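Local coordinates for protein ectonucleoside triphosphate diphosphohydrolase 4 (Homo sapiens, PDB 6WG5) that belongs to the GDA1/CD39 nucleoside phosphatase family, part of the actin-like ATPase clan, and contains two mixed beta sheets with helices packed around them, at residues 202-207 with 237-242; 255-260 with 270-275; 262-267 with 488-493. All blocks are in the same frame, centred on the assembly; numbering follows the deposited sequence.

Interaction 2 lies between the other two in space: its centre is about 11 Å from that of interaction 1 and about 15 Å from that of interaction 3, while interactions 1 and 3 have centres about 22 Å apart. It pairs strands 255-259 and 270-279 at one margin of a mixed six-stranded sheet. Along the chain, interaction 1 closes before it, joining the end of strand 200-203 to the loop that follows strand 229-235 of that sheet. Interaction 3 alternates with it, since 262-267 belongs to the turn of the hairpin and meets 488-493 from near the chain's end. Because Arg272 NH2 also reaches Lys238 O of interaction 1, the sheet's edge touches both regions.

Interaction 1: residues 202-207 with 237-242; sequences EVNIPG and PKTVSF
Asn204 meets residues 237-239 with both its backbone and its side chain. Its amide N donates to Pro237 O over 2.9 Å, with a nearly straight N-H...O angle of 175°. Its side-chain oxygen OD1 accepts a second bond, from Thr239 N, at 3.1 Å and 162°. Because CG stands anti to the carbonyl carbon (chi1 -58°), the carboxamide reaches across to the loop of residues 237-242. Thr239 N approaches OD1 slightly tilted from the plane of the amide group. The same oxygen passes 3.4 Å from Lys238 CA, and the side chains of Asn204 and Thr239 cross at about a right angle.

Pro237 is the second main participant. Its carbonyl oxygen, besides accepting from Asn204 N, lies 3.6 Å from Val203 CA in a CA-H...O contact. Its ring turns CB against the backbone of the other segment, 3.5 Å from Glu202 O. Val203 CG2 adds only a loose apolar contact to the same CB, at 4.3 Å. Glu202 otherwise lies at the margin: its OE1 is 5.4 Å from Lys238 NZ, so these opposite charges are near but not in contact.

The contact joins the end of strand 200-203, which is bonded to strand 214-217 through Val203 and Ile214, to the loop between strand 229-235 and helix 245-254. The pattern of donors and acceptors resembles a parallel beta bridge around Lys238: Asn204 N bonds to the carbonyl before that residue and Thr239 N donates from the residue after it, but the acceptor is the carboxamide OD1 instead of a main-chain oxygen. The chemistry is thus mainly polar, and a buried asparagine carries both hydrogen bonds where regular strand pairing has ended.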
ATOM      1  N   GLU A 202      15.002  -5.484  18.561  1.00 33.59           N
ATOM      2  CA  GLU A 202      16.426  -5.194  18.502  1.00 32.74           C
ATOM      3  C   GLU A 202      16.804  -4.920  17.050  1.00 36.63           C
ATOM      4  O   GLU A 202      16.498  -5.721  16.163  1.00 40.20           O
ATOM      5  CB  GLU A 202      17.232  -6.366  19.062  1.00 34.75           C
ATOM      6  CG  GLU A 202      18.723  -6.117  19.176  1.00 47.13           C
ATOM      7  CD  GLU A 202      19.468  -7.322  19.718  1.00 59.18           C
ATOM      8  OE1 GLU A 202      18.811  -8.341  20.020  1.00 67.12           O
ATOM      9  OE2 GLU A 202      20.710  -7.250  19.838  1.00 59.20           O
ATOM     10  N   VAL A 203      17.459  -3.784  16.812  1.00 28.42           N
ATOM     11  CA  VAL A 203      17.755  -3.311  15.466  1.00 28.40           C
ATOM     12  C   VAL A 203      19.263  -3.254  15.273  1.00 30.19           C
ATOM     13  O   VAL A 203      19.998  -2.813  16.163  1.00 31.26           O
ATOM     14  CB  VAL A 203      17.127  -1.926  15.209  1.00 27.48           C
ATOM     15  CG1 VAL A 203      17.439  -1.444  13.801  1.00 27.59           C
ATOM     16  CG2 VAL A 203      15.626  -1.977  15.438  1.00 26.22           C
ATOM     17  N   ASN A 204      19.720  -3.700  14.106  1.00 37.84           N
ATOM     18  CA  ASN A 204      21.102  -3.527  13.673  1.00 39.08           C
ATOM     19  C   ASN A 204      21.107  -2.461  12.585  1.00 39.25           C
ATOM     20  O   ASN A 204      20.629  -2.702  11.471  1.00 41.44           O
ATOM     21  CB  ASN A 204      21.698  -4.836  13.160  1.00 38.83           C
ATOM     22  CG  ASN A 204      21.667  -5.938  14.196  1.00 45.49           C
ATOM     23  OD1 ASN A 204      21.113  -7.010  13.959  1.00 48.40           O
ATOM     24  ND2 ASN A 204      22.267  -5.681  15.354  1.00 47.85           N
ATOM     25  N   ILE A 205      21.632  -1.289  12.910  1.00 44.81           N
ATOM     26  CA  ILE A 205      21.665  -0.192  11.938  1.00 45.25           C
ATOM     27  C   ILE A 205      22.591  -0.575  10.788  1.00 51.34           C
ATOM     28  O   ILE A 205      23.706  -1.068  11.036  1.00 48.80           O
ATOM     29  CB  ILE A 205      22.125   1.102  12.611  1.00 43.74           C
ATOM     30  CG1 ILE A 205      21.246   1.413  13.828  1.00 45.16           C
ATOM     31  CG2 ILE A 205      22.091   2.260  11.623  1.00 47.13           C
ATOM     32  CD1 ILE A 205      19.761   1.535  13.521  1.00 44.69           C
ATOM     33  N   PRO A 206      22.189  -0.380   9.533  1.00 66.25           N
ATOM     34  CA  PRO A 206      23.053  -0.767   8.410  1.00 73.78           C
ATOM     35  C   PRO A 206      24.445  -0.164   8.523  1.00 79.14           C
ATOM     36  O   PRO A 206      24.609   1.048   8.688  1.00 73.46           O
ATOM     37  CB  PRO A 206      22.302  -0.229   7.189  1.00 70.21           C
ATOM     38  CG  PRO A 206      20.880  -0.175   7.615  1.00 65.00           C
ATOM     39  CD  PRO A 206      20.894   0.153   9.073  1.00 62.78           C
ATOM     40  N   GLY A 207      25.455  -1.022   8.424  1.00 99.15           N
ATOM     41  CA  GLY A 207      26.833  -0.575   8.487  1.00104.07           C
ATOM     42  C   GLY A 207      27.317  -0.256   9.883  1.00109.25           C
ATOM     43  O   GLY A 207      28.033   0.735  10.075  1.00111.79           O
ATOM     44  N   PRO A 237      14.769  -5.689  10.796  1.00 39.02           N
ATOM     45  CA  PRO A 237      15.553  -5.107  11.900  1.00 40.25           C
ATOM     46  C   PRO A 237      16.956  -5.673  12.010  1.00 36.89           C
ATOM     47  O   PRO A 237      17.900  -4.920  12.279  1.00 33.68           O
ATOM     48  CB  PRO A 237      14.712  -5.438  13.146  1.00 36.22           C
ATOM     49  CG  PRO A 237      13.408  -5.984  12.637  1.00 37.89           C
ATOM     50  CD  PRO A 237      13.689  -6.554  11.293  1.00 35.79           C
ATOM     51  N   LYS A 238      17.121  -6.978  11.821  1.00 51.54           N
ATOM     52  CA  LYS A 238      18.396  -7.635  12.058  1.00 54.82           C
ATOM     53  C   LYS A 238      19.252  -7.653  10.798  1.00 55.69           C
ATOM     54  O   LYS A 238      18.743  -7.662   9.674  1.00 54.82           O
ATOM     55  CB  LYS A 238      18.181  -9.067  12.549  1.00 58.95           C
ATOM     56  CG  LYS A 238      17.908  -9.176  14.039  1.00 69.68           C
ATOM     57  CD  LYS A 238      17.810 -10.631  14.477  1.00 82.98           C
ATOM     58  CE  LYS A 238      17.722 -10.753  15.991  1.00 87.83           C
ATOM     59  NZ  LYS A 238      16.741 -11.795  16.414  1.00 88.48           N
ATOM     60  N   THR A 239      20.568  -7.658  11.005  1.00 58.50           N
ATOM     61  CA  THR A 239      21.506  -7.797   9.900  1.00 59.96           C
ATOM     62  C   THR A 239      21.152  -9.014   9.059  1.00 56.67           C
ATOM     63  O   THR A 239      20.810 -10.076   9.586  1.00 57.51           O
ATOM     64  CB  THR A 239      22.936  -7.927  10.436  1.00 61.31           C
ATOM     65  OG1 THR A 239      23.252  -6.790  11.249  1.00 64.57           O
ATOM     66  CG2 THR A 239      23.938  -8.021   9.292  1.00 61.55           C
ATOM     67  N   VAL A 240      21.236  -8.854   7.743  1.00 51.85           N
ATOM     68  CA  VAL A 240      20.902  -9.913   6.798  1.00 54.58           C
ATOM     69  C   VAL A 240      22.196 -10.498   6.253  1.00 58.09           C
ATOM     70  O   VAL A 240      23.105  -9.757   5.857  1.00 59.41           O
ATOM     71  CB  VAL A 240      20.016  -9.381   5.657  1.00 55.49           C
ATOM     72  CG1 VAL A 240      19.644 -10.505   4.699  1.00 58.85           C
ATOM     73  CG2 VAL A 240      18.766  -8.726   6.217  1.00 53.71           C
ATOM     74  N   SER A 241      22.278 -11.825   6.231  1.00 64.05           N
ATOM     75  CA  SER A 241      23.412 -12.542   5.659  1.00 68.71           C
ATOM     76  C   SER A 241      22.965 -13.138   4.330  1.00 65.88           C
ATOM     77  O   SER A 241      22.144 -14.062   4.301  1.00 66.22           O
ATOM     78  CB  SER A 241      23.913 -13.623   6.614  1.00 71.51           C
ATOM     79  OG  SER A 241      22.856 -14.475   7.021  1.00 71.07           O
ATOM     80  N   PHE A 242      23.499 -12.607   3.235  1.00 59.25           N
ATOM     81  CA  PHE A 242      23.109 -13.052   1.907  1.00 62.06           C
ATOM     82  C   PHE A 242      23.906 -14.282   1.492  1.00 69.88           C
ATOM     83  O   PHE A 242      25.079 -14.440   1.843  1.00 76.39           O
ATOM     84  CB  PHE A 242      23.311 -11.933   0.884  1.00 61.21           C
ATOM     85  CG  PHE A 242      22.545 -10.682   1.201  1.00 62.42           C
ATOM     86  CD1 PHE A 242      21.223 -10.545   0.810  1.00 65.93           C
ATOM     87  CD2 PHE A 242      23.146  -9.643   1.891  1.00 58.82           C
ATOM     88  CE1 PHE A 242      20.517  -9.395   1.101  1.00 63.54           C
ATOM     89  CE2 PHE A 242      22.443  -8.492   2.185  1.00 61.30           C
ATOM     90  CZ  PHE A 242      21.127  -8.367   1.790  1.00 60.49           C
TER

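Interaction 2: residues 255-260 with 270-275; sequences LAEFNL and VYRVYV
Phe258 overlaps Tyr271 and Val273 of the paired strand. One face of its ring lies over Tyr271 O, offset toward the rim. CZ reaches Tyr271 CB at 3.9 Å, and CE2 comes within 3.6 Å of Val273 CG2. With chi1 at 55°, CG stands between the backbone N and the carbonyl carbon, which turns the ring back over the neighbouring strand.

The backbones form an antiparallel hairpin, their axes 157° apart. Ala256 with Val273 and Phe258 with Tyr271 are hydrogen-bonded pairs, and together they give four backbone bonds. On the opposite face, Leu255 CD2 meets Tyr274 CB at 3.8 Å, lying at the edge of the tyrosine ring. Glu257 and Arg272 run side by side, with Glu257 CG 3.9 Å from Arg272 CG; in the conformer given, the guanidinium bonds through NH2 to Lys238 O and makes no salt bridge with Glu257.

Within this chain, strand 255-259 is an outermost strand of the mixed sheet, and strand 270-279 pairs on its other side with strand 229-235. Helix 172-186 packs on the face of Phe258, where Val177 touches Ala256 and Phe258 and Trp180 touches Val273.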
ATOM      1  N   LEU A 255      15.363  -3.251  -1.074  1.00 35.13           N
ATOM      2  CA  LEU A 255      15.598  -2.732   0.264  1.00 31.85           C
ATOM      3  C   LEU A 255      15.810  -1.228   0.198  1.00 31.99           C
ATOM      4  O   LEU A 255      16.515  -0.727  -0.683  1.00 33.42           O
ATOM      5  CB  LEU A 255      16.815  -3.401   0.910  1.00 30.53           C
ATOM      6  CG  LEU A 255      16.657  -4.884   1.255  1.00 28.33           C
ATOM      7  CD1 LEU A 255      17.999  -5.490   1.635  1.00 29.17           C
ATOM      8  CD2 LEU A 255      15.650  -5.070   2.382  1.00 27.48           C
ATOM      9  N   ALA A 256      15.187  -0.513   1.131  1.00 36.28           N
ATOM     10  CA  ALA A 256      15.337   0.931   1.256  1.00 33.77           C
ATOM     11  C   ALA A 256      15.911   1.248   2.629  1.00 36.56           C
ATOM     12  O   ALA A 256      15.417   0.744   3.644  1.00 37.51           O
ATOM     13  CB  ALA A 256      13.997   1.644   1.060  1.00 30.77           C
ATOM     14  N   GLU A 257      16.955   2.071   2.655  1.00 38.12           N
ATOM     15  CA  GLU A 257      17.590   2.504   3.893  1.00 35.98           C
ATOM     16  C   GLU A 257      17.528   4.021   3.958  1.00 38.16           C
ATOM     17  O   GLU A 257      18.104   4.705   3.105  1.00 46.43           O
ATOM     18  CB  GLU A 257      19.033   2.008   3.967  1.00 38.92           C
ATOM     19  CG  GLU A 257      19.142   0.552   4.373  1.00 49.02           C
ATOM     20  CD  GLU A 257      20.400  -0.113   3.855  1.00 57.83           C
ATOM     21  OE1 GLU A 257      20.279  -1.173   3.203  1.00 59.93           O
ATOM     22  OE2 GLU A 257      21.504   0.423   4.090  1.00 61.61           O
ATOM     23  N   PHE A 258      16.830   4.541   4.963  1.00 30.67           N
ATOM     24  CA  PHE A 258      16.575   5.967   5.070  1.00 29.23           C
ATOM     25  C   PHE A 258      16.597   6.378   6.536  1.00 29.58           C
ATOM     26  O   PHE A 258      16.635   5.541   7.443  1.00 25.59           O
ATOM     27  CB  PHE A 258      15.233   6.336   4.428  1.00 25.08           C
ATOM     28  CG  PHE A 258      14.068   5.562   4.976  1.00 24.06           C
ATOM     29  CD1 PHE A 258      13.336   6.048   6.044  1.00 26.82           C
ATOM     30  CD2 PHE A 258      13.712   4.343   4.425  1.00 23.57           C
ATOM     31  CE1 PHE A 258      12.266   5.337   6.551  1.00 26.61           C
ATOM     32  CE2 PHE A 258      12.643   3.627   4.926  1.00 25.38           C
ATOM     33  CZ  PHE A 258      11.919   4.124   5.990  1.00 26.21           C
ATOM     34  N   ASN A 259      16.566   7.692   6.755  1.00 34.46           N
ATOM     35  CA  ASN A 259      16.606   8.281   8.089  1.00 29.75           C
ATOM     36  C   ASN A 259      15.469   9.286   8.198  1.00 31.86           C
ATOM     37  O   ASN A 259      15.437  10.270   7.453  1.00 39.35           O
ATOM     38  CB  ASN A 259      17.954   8.960   8.346  1.00 28.70           C
ATOM     39  CG  ASN A 259      18.114   9.421   9.780  1.00 31.75           C
ATOM     40  OD1 ASN A 259      17.163   9.396  10.564  1.00 30.75           O
ATOM     41  ND2 ASN A 259      19.318   9.858  10.128  1.00 31.53           N
ATOM     42  N   LEU A 260      14.536   9.035   9.119  1.00 34.46           N
ATOM     43  CA  LEU A 260      13.384   9.914   9.280  1.00 30.99           C
ATOM     44  C   LEU A 260      13.673  11.109  10.174  1.00 33.42           C
ATOM     45  O   LEU A 260      12.908  12.080  10.151  1.00 36.43           O
ATOM     46  CB  LEU A 260      12.200   9.138   9.855  1.00 30.97           C
ATOM     47  CG  LEU A 260      11.309   8.407   8.855  1.00 27.73           C
ATOM     48  CD1 LEU A 260      10.383   7.457   9.588  1.00 25.79           C
ATOM     49  CD2 LEU A 260      10.507   9.402   8.036  1.00 32.95           C
ATOM     50  N   VAL A 270      16.685   5.483  11.849  1.00 28.17           N
ATOM     51  CA  VAL A 270      17.190   4.820  10.651  1.00 28.23           C
ATOM     52  C   VAL A 270      16.495   3.471  10.521  1.00 27.86           C
ATOM     53  O   VAL A 270      16.516   2.659  11.454  1.00 27.30           O
ATOM     54  CB  VAL A 270      18.718   4.654  10.713  1.00 29.33           C
ATOM     55  CG1 VAL A 270      19.221   3.823   9.538  1.00 29.43           C
ATOM     56  CG2 VAL A 270      19.395   6.013  10.718  1.00 30.25           C
ATOM     57  N   TYR A 271      15.884   3.228   9.362  1.00 32.55           N
ATOM     58  CA  TYR A 271      15.112   2.017   9.126  1.00 29.56           C
ATOM     59  C   TYR A 271      15.540   1.352   7.827  1.00 27.83           C
ATOM     60  O   TYR A 271      15.881   2.029   6.853  1.00 28.04           O
ATOM     61  CB  TYR A 271      13.606   2.320   9.055  1.00 30.95           C
ATOM     62  CG  TYR A 271      13.011   2.757  10.369  1.00 27.87           C
ATOM     63  CD1 TYR A 271      12.526   1.826  11.273  1.00 23.89           C
ATOM     64  CD2 TYR A 271      12.934   4.101  10.706  1.00 26.23           C
ATOM     65  CE1 TYR A 271      11.986   2.217  12.479  1.00 26.95           C
ATOM     66  CE2 TYR A 271      12.394   4.504  11.909  1.00 27.02           C
ATOM     67  CZ  TYR A 271      11.922   3.557  12.792  1.00 26.32           C
ATOM     68  OH  TYR A 271      11.382   3.947  13.995  1.00 28.89           O
ATOM     69  N   ARG A 272      15.534   0.021   7.834  1.00 26.53           N
ATOM     70  CA  ARG A 272      15.695  -0.786   6.632  0.51 26.67           C
ATOM     71  C   ARG A 272      14.352  -1.436   6.328  1.00 30.55           C
ATOM     72  O   ARG A 272      13.866  -2.252   7.120  1.00 23.77           O
ATOM     73  CB  ARG A 272      16.780  -1.847   6.826  0.51 27.78           C
ATOM     74  CG  ARG A 272      17.130  -2.621   5.566  0.51 30.01           C
ATOM     75  CD  ARG A 272      18.086  -3.775   5.845  0.51 33.78           C
ATOM     76  NE  ARG A 272      19.016  -3.478   6.937  0.51 36.20           N
ATOM     77  CZ  ARG A 272      19.149  -4.198   8.050  0.51 33.14           C
ATOM     78  NH1 ARG A 272      20.031  -3.826   8.970  0.51 29.74           N
ATOM     79  NH2 ARG A 272      18.428  -5.294   8.249  0.51 26.65           N
ATOM     80  N   VAL A 273      13.753  -1.070   5.197  1.00 33.31           N
ATOM     81  CA  VAL A 273      12.423  -1.541   4.826  1.00 31.02           C
ATOM     82  C   VAL A 273      12.511  -2.298   3.508  1.00 29.64           C
ATOM     83  O   VAL A 273      13.080  -1.798   2.531  1.00 25.88           O
ATOM     84  CB  VAL A 273      11.420  -0.379   4.719  1.00 28.84           C
ATOM     85  CG1 VAL A 273      10.035  -0.902   4.372  1.00 32.62           C
ATOM     86  CG2 VAL A 273      11.383   0.406   6.020  1.00 30.43           C
ATOM     87  N   TYR A 274      11.938  -3.500   3.489  1.00 27.39           N
ATOM     88  CA  TYR A 274      11.841  -4.317   2.289  1.00 23.97           C
ATOM     89  C   TYR A 274      10.503  -4.053   1.617  1.00 26.37           C
ATOM     90  O   TYR A 274       9.467  -4.022   2.285  1.00 27.06           O
ATOM     91  CB  TYR A 274      11.978  -5.796   2.648  1.00 23.56           C
ATOM     92  CG  TYR A 274      11.546  -6.767   1.570  1.00 25.90           C
ATOM     93  CD1 TYR A 274      10.283  -7.343   1.596  1.00 25.81           C
ATOM     94  CD2 TYR A 274      12.405  -7.122   0.540  1.00 27.86           C
ATOM     95  CE1 TYR A 274       9.884  -8.239   0.625  1.00 29.01           C
ATOM     96  CE2 TYR A 274      12.013  -8.018  -0.442  1.00 29.15           C
ATOM     97  CZ  TYR A 274      10.754  -8.575  -0.391  1.00 31.90           C
ATOM     98  OH  TYR A 274      10.357  -9.467  -1.363  1.00 32.91           O
ATOM     99  N   VAL A 275      10.530  -3.849   0.302  1.00 28.21           N
ATOM    100  CA  VAL A 275       9.331  -3.544  -0.472  1.00 30.85           C
ATOM    101  C   VAL A 275       9.349  -4.386  -1.738  1.00 30.55           C
ATOM    102  O   VAL A 275      10.318  -4.344  -2.502  1.00 32.63           O
ATOM    103  CB  VAL A 275       9.238  -2.046  -0.823  1.00 30.88           C
ATOM    104  CG1 VAL A 275       7.987  -1.763  -1.646  1.00 34.48           C
ATOM    105  CG2 VAL A 275       9.243  -1.204   0.437  1.00 32.87           C
TER

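Interaction 3: residues 262-267 with 488-493; sequences CDVHQT and TRFLPL
Cys262, which has the largest share of the buried surface, sets its CB in a corner formed by three residues: CB lies 3.3 Å from Arg489 O, 3.9 Å from Pro492 CG and 4.0 Å from Leu493 CG. Beyond it, SG is folded back over its own backbone (chi1 57°) and comes no nearer to 488-493 than Pro492 CB, at 4.1 Å.

The backbone of Cys262 is used as well. Its carbonyl oxygen reaches the edge of the Phe490 ring, near the ring plane, with CD1 at 3.3 Å. No hydrogen bond crosses between the segments.

Residues 262-267 belong to the connection of the hairpin made by strands 255-259 and 270-279. A type I beta turn from Asp263 to Gln266 shapes it, closed by Gln266 N to Asp263 O, and Asp263 OD1 accepts from His265 N in an Asx turn. On the other side, Thr488 to Leu491 form a second type I turn just after helix 479-487, leading into the helix near 492-496, so two turns meet here.

Val264 extends the contact outward: its CG1 touches Phe490 CE1 at 3.8 Å, and the two side chains cross at about a right angle. Arg489 CG sits over the centre of one face of the same phenyl ring, at 4.1 Å above the plane. The guanidinium of Arg489 turns to Tyr486, where NH2 bonds to the backbone oxygen and the group makes a cation-pi contact with the ring of Tyr486.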
ATOM      1  N   CYS A 262      15.892  14.421  11.819  1.00 34.40           N
ATOM      2  CA  CYS A 262      16.525  15.606  11.258  1.00 37.54           C
ATOM      3  C   CYS A 262      18.041  15.583  11.381  1.00 40.42           C
ATOM      4  O   CYS A 262      18.719  16.303  10.640  1.00 45.18           O
ATOM      5  CB  CYS A 262      15.984  16.866  11.939  1.00 35.20           C
ATOM      6  SG  CYS A 262      16.183  16.889  13.735  1.00 42.11           S
ATOM      7  N   ASP A 263      18.585  14.779  12.292  1.00 42.39           N
ATOM      8  CA  ASP A 263      20.023  14.692  12.512  1.00 42.02           C
ATOM      9  C   ASP A 263      20.555  13.485  11.746  1.00 42.64           C
ATOM     10  O   ASP A 263      20.281  12.338  12.114  1.00 39.78           O
ATOM     11  CB  ASP A 263      20.331  14.577  14.003  1.00 44.44           C
ATOM     12  CG  ASP A 263      21.806  14.746  14.310  1.00 52.94           C
ATOM     13  OD1 ASP A 263      22.637  14.513  13.408  1.00 53.43           O
ATOM     14  OD2 ASP A 263      22.133  15.109  15.460  1.00 60.79           O
ATOM     15  N   VAL A 264      21.322  13.745  10.684  1.00 41.96           N
ATOM     16  CA  VAL A 264      21.884  12.677   9.870  1.00 39.16           C
ATOM     17  C   VAL A 264      22.882  11.826  10.642  1.00 43.88           C
ATOM     18  O   VAL A 264      23.246  10.741  10.181  1.00 46.14           O
ATOM     19  CB  VAL A 264      22.552  13.256   8.601  1.00 39.55           C
ATOM     20  CG1 VAL A 264      21.514  13.903   7.699  1.00 39.68           C
ATOM     21  CG2 VAL A 264      23.649  14.250   8.968  1.00 40.73           C
ATOM     22  N   HIS A 265      23.334  12.290  11.807  1.00 44.67           N
ATOM     23  CA  HIS A 265      24.321  11.569  12.599  1.00 43.24           C
ATOM     24  C   HIS A 265      23.706  10.705  13.691  1.00 44.33           C
ATOM     25  O   HIS A 265      24.440   9.969  14.360  1.00 48.96           O
ATOM     26  CB  HIS A 265      25.308  12.559  13.222  1.00 43.03           C
ATOM     27  CG  HIS A 265      26.165  13.259  12.215  1.00 49.05           C
ATOM     28  ND1 HIS A 265      26.277  14.631  12.157  1.00 52.59           N
ATOM     29  CD2 HIS A 265      26.945  12.774  11.221  1.00 51.19           C
ATOM     30  CE1 HIS A 265      27.093  14.961  11.172  1.00 59.01           C
ATOM     31  NE2 HIS A 265      27.513  13.853  10.588  1.00 56.86           N
ATOM     32  N   GLN A 266      22.395  10.771  13.889  1.00 51.32           N
ATOM     33  CA  GLN A 266      21.699   9.897  14.820  1.00 53.26           C
ATOM     34  C   GLN A 266      21.085   8.719  14.073  1.00 52.13           C
ATOM     35  O   GLN A 266      20.844   8.776  12.864  1.00 56.53           O
ATOM     36  CB  GLN A 266      20.619  10.670  15.582  1.00 56.32           C
ATOM     37  CG  GLN A 266      21.136  11.336  16.848  1.00 62.79           C
ATOM     38  CD  GLN A 266      20.327  12.557  17.247  1.00 69.86           C
ATOM     39  OE1 GLN A 266      19.156  12.689  16.889  1.00 74.06           O
ATOM     40  NE2 GLN A 266      20.957  13.463  17.987  1.00 70.56           N
ATOM     41  N   THR A 267      20.837   7.638  14.812  1.00 42.32           N
ATOM     42  CA  THR A 267      20.370   6.391  14.225  1.00 41.33           C
ATOM     43  C   THR A 267      19.020   5.929  14.755  1.00 34.28           C
ATOM     44  O   THR A 267      18.511   4.906  14.285  1.00 33.49           O
ATOM     45  CB  THR A 267      21.398   5.277  14.459  1.00 42.69           C
ATOM     46  OG1 THR A 267      21.602   5.097  15.868  1.00 44.25           O
ATOM     47  CG2 THR A 267      22.721   5.622  13.787  1.00 43.15           C
ATOM     48  N   THR A 488       9.897  16.606   4.609  1.00 29.09           N
ATOM     49  CA  THR A 488      10.027  17.700   5.564  1.00 32.07           C
ATOM     50  C   THR A 488      10.845  17.313   6.793  1.00 33.24           C
ATOM     51  O   THR A 488      10.824  18.034   7.795  1.00 37.78           O
ATOM     52  CB  THR A 488       8.645  18.191   6.004  1.00 35.16           C
ATOM     53  OG1 THR A 488       7.932  17.128   6.647  1.00 37.47           O
ATOM     54  CG2 THR A 488       7.842  18.691   4.817  1.00 35.32           C
ATOM     55  N   ARG A 489      11.577  16.200   6.732  1.00 34.75           N
ATOM     56  CA  ARG A 489      12.205  15.653   7.931  1.00 33.05           C
ATOM     57  C   ARG A 489      13.301  16.550   8.497  1.00 37.04           C
ATOM     58  O   ARG A 489      13.690  16.366   9.657  1.00 34.28           O
ATOM     59  CB  ARG A 489      12.776  14.268   7.629  1.00 29.49           C
ATOM     60  CG  ARG A 489      13.955  14.263   6.668  1.00 32.25           C
ATOM     61  CD  ARG A 489      14.160  12.874   6.089  1.00 32.10           C
ATOM     62  NE  ARG A 489      15.441  12.711   5.408  1.00 33.62           N
ATOM     63  CZ  ARG A 489      15.661  12.995   4.126  1.00 37.54           C
ATOM     64  NH1 ARG A 489      16.864  12.796   3.606  1.00 42.13           N
ATOM     65  NH2 ARG A 489      14.690  13.481   3.363  1.00 33.46           N
ATOM     66  N   PHE A 490      13.806  17.510   7.723  1.00 32.28           N
ATOM     67  CA  PHE A 490      14.881  18.375   8.191  1.00 32.33           C
ATOM     68  C   PHE A 490      14.390  19.697   8.767  1.00 34.19           C
ATOM     69  O   PHE A 490      15.171  20.384   9.432  1.00 34.56           O
ATOM     70  CB  PHE A 490      15.872  18.653   7.051  1.00 27.27           C
ATOM     71  CG  PHE A 490      16.702  17.461   6.663  1.00 25.23           C
ATOM     72  CD1 PHE A 490      17.360  16.714   7.629  1.00 25.19           C
ATOM     73  CD2 PHE A 490      16.820  17.084   5.335  1.00 24.46           C
ATOM     74  CE1 PHE A 490      18.120  15.616   7.278  1.00 24.42           C
ATOM     75  CE2 PHE A 490      17.578  15.987   4.977  1.00 23.69           C
ATOM     76  CZ  PHE A 490      18.228  15.252   5.951  1.00 24.41           C
ATOM     77  N   LEU A 491      13.134  20.069   8.535  1.00 34.22           N
ATOM     78  CA  LEU A 491      12.617  21.321   9.080  1.00 36.84           C
ATOM     79  C   LEU A 491      12.891  21.494  10.567  1.00 37.66           C
ATOM     80  O   LEU A 491      13.242  22.614  10.974  1.00 41.68           O
ATOM     81  CB  LEU A 491      11.108  21.422   8.812  1.00 40.55           C
ATOM     82  CG  LEU A 491      10.673  21.724   7.376  1.00 41.49           C
ATOM     83  CD1 LEU A 491       9.155  21.776   7.300  1.00 38.58           C
ATOM     84  CD2 LEU A 491      11.275  23.032   6.868  1.00 44.40           C
ATOM     85  N   PRO A 492      12.742  20.476  11.421  1.00 46.73           N
ATOM     86  CA  PRO A 492      13.061  20.666  12.844  1.00 46.66           C
ATOM     87  C   PRO A 492      14.458  21.219  13.087  1.00 51.05           C
ATOM     88  O   PRO A 492      14.726  21.761  14.165  1.00 53.46           O
ATOM     89  CB  PRO A 492      12.908  19.257  13.436  1.00 39.80           C
ATOM     90  CG  PRO A 492      12.391  18.374  12.329  1.00 38.91           C
ATOM     91  CD  PRO A 492      11.974  19.241  11.198  1.00 44.55           C
ATOM     92  N   LEU A 493      15.364  21.085  12.111  1.00 53.84           N
ATOM     93  CA  LEU A 493      16.701  21.650  12.274  1.00 53.89           C
ATOM     94  C   LEU A 493      16.648  23.153  12.493  1.00 59.63           C
ATOM     95  O   LEU A 493      17.503  23.707  13.194  1.00 58.35           O
ATOM     96  CB  LEU A 493      17.577  21.347  11.057  1.00 50.91           C
ATOM     97  CG  LEU A 493      18.272  19.989  10.971  1.00 45.28           C
ATOM     98  CD1 LEU A 493      19.193  19.972   9.762  1.00 42.59           C
ATOM     99  CD2 LEU A 493      19.060  19.664  12.235  1.00 43.49           C
TER